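Local coordinates for SnoN,Epimerase SnoN (Streptomyces nogalater, PDB 5EP9), which probably acts as a non-heme iron, 2-oxoglutarate-dependent epimerase in the biosynthesis of nogalamycin, at residues Val242-Asp245 and Ala246-Tyr250. Residues are numbered along the deposited sequence; the frame is centred on the assembly and turned at random.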
# COMPACT_ATOMS: atom_id res chain seq x y z
N VAL A 242 1.30 3.95 1.17
CA VAL A 242 2.76 3.76 1.18
C VAL A 242 3.40 4.75 2.17
O VAL A 242 3.14 5.93 2.13
CB VAL A 242 3.34 4.00 -0.23
CG1 VAL A 242 4.84 3.86 -0.24
CG2 VAL A 242 2.69 3.04 -1.23
N TYR A 243 4.08 4.18 3.12
CA TYR A 243 4.89 4.86 4.10
C TYR A 243 6.42 4.65 3.82
O TYR A 243 6.87 3.57 3.37
CB TYR A 243 4.59 4.33 5.47
CG TYR A 243 3.12 4.42 5.79
CD1 TYR A 243 2.51 5.65 5.96
CD2 TYR A 243 2.31 3.30 5.84
CE1 TYR A 243 1.16 5.76 6.21
CE2 TYR A 243 0.94 3.43 6.12
CZ TYR A 243 0.37 4.64 6.29
OH TYR A 243 -0.97 4.76 6.57
N MET A 244 7.16 5.69 4.09
CA MET A 244 8.57 5.76 3.77
C MET A 244 9.30 6.29 4.96
O MET A 244 8.78 7.03 5.76
CB MET A 244 8.85 6.65 2.55
CG MET A 244 8.45 8.11 2.74
SD MET A 244 8.49 8.93 1.10
CE MET A 244 7.87 10.53 1.65
N ASP A 245 10.57 5.95 5.01
CA ASP A 245 11.49 6.50 6.01
C ASP A 245 11.41 8.01 6.05
O ASP A 245 11.37 8.65 4.99
CB ASP A 245 12.90 6.17 5.60
CG ASP A 245 13.88 6.29 6.75
OD1 ASP A 245 14.22 7.37 7.24
OD2 ASP A 245 14.43 5.22 7.13
N ALA A 246 11.42 8.56 7.24
CA ALA A 246 11.36 10.00 7.39
C ALA A 246 12.56 10.75 6.75
O ALA A 246 12.46 11.91 6.49
CB ALA A 246 11.25 10.37 8.86
N THR A 247 13.66 10.06 6.51
CA THR A 247 14.79 10.65 5.77
C THR A 247 14.74 10.46 4.24
O THR A 247 15.69 10.69 3.56
CB THR A 247 16.13 10.03 6.23
OG1 THR A 247 16.15 8.63 5.92
CG2 THR A 247 16.37 10.26 7.74
N ALA A 248 13.64 9.97 3.73
CA ALA A 248 13.50 9.81 2.31
C ALA A 248 13.78 11.07 1.50
O ALA A 248 13.28 12.13 1.81
CB ALA A 248 12.11 9.32 1.97
N ALA A 249 14.52 10.87 0.43
CA ALA A 249 14.78 11.86 -0.57
C ALA A 249 14.35 11.44 -1.95
O ALA A 249 14.37 10.28 -2.28
CB ALA A 249 16.29 12.32 -0.58
N TYR A 250 14.05 12.47 -2.76
CA TYR A 250 13.57 12.23 -4.12
C TYR A 250 14.64 11.48 -4.94
O TYR A 250 15.79 11.91 -4.97
CB TYR A 250 13.19 13.54 -4.83
CG TYR A 250 12.55 13.32 -6.20
CD1 TYR A 250 11.32 12.69 -6.33
CD2 TYR A 250 13.16 13.80 -7.36
CE1 TYR A 250 10.73 12.51 -7.57
CE2 TYR A 250 12.57 13.65 -8.61
CZ TYR A 250 11.37 12.99 -8.70
OH TYR A 250 10.77 12.82 -9.89
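Met244, near the end of strand 236-245, meets Ala248 just beyond the turn that follows, and the flank of its side chain makes the contact. Past CG the methionine runs extended, bringing SD to 3.7 Å from Ala248 CB, while Met244 CG lies 3.9 Å from the same methyl. This small apolar contact is buried; Phe121 of the neighbouring strand also packs on Met244, and Thr152 touches Ala248.

Asp245, the next residue, organises the turn with both its backbone and its side chain. Its carbonyl O accepts from Ala248 N at 2.9 Å, and this bond closes a type I beta turn. The carboxylate adds a second closure inside the first. With CG anti to the backbone N (chi1 -162°), the group swings beside its own carbonyl carbon and over the turn, where Asp245 OD1 takes Thr247 N on its anti lone pair at 2.8 Å. The bond is nearly straight, 167° at the hydrogen.

Thr247 OG1 donates to Asp245 OD1 as well, over 2.7 Å, but approaches steeply, 65° out of the carboxylate plane. A single oxygen thus receives two donors from one residue in different directions, which should restrict rotation of the carboxylate and tie down the threonine hydroxyl. Outside the turn, Arg119 NE binds Ala246 O, linking the bend to strand 118-128.

The contact falls wholly within the second SnoN portion of the fused chain (203-305). It illustrates how a chain can turn away after a strand: through an Asx turn nested in a type I beta turn, reinforced by a threonine hydroxyl, as it leaves the larger sheet of the cupin-like PhyH fold.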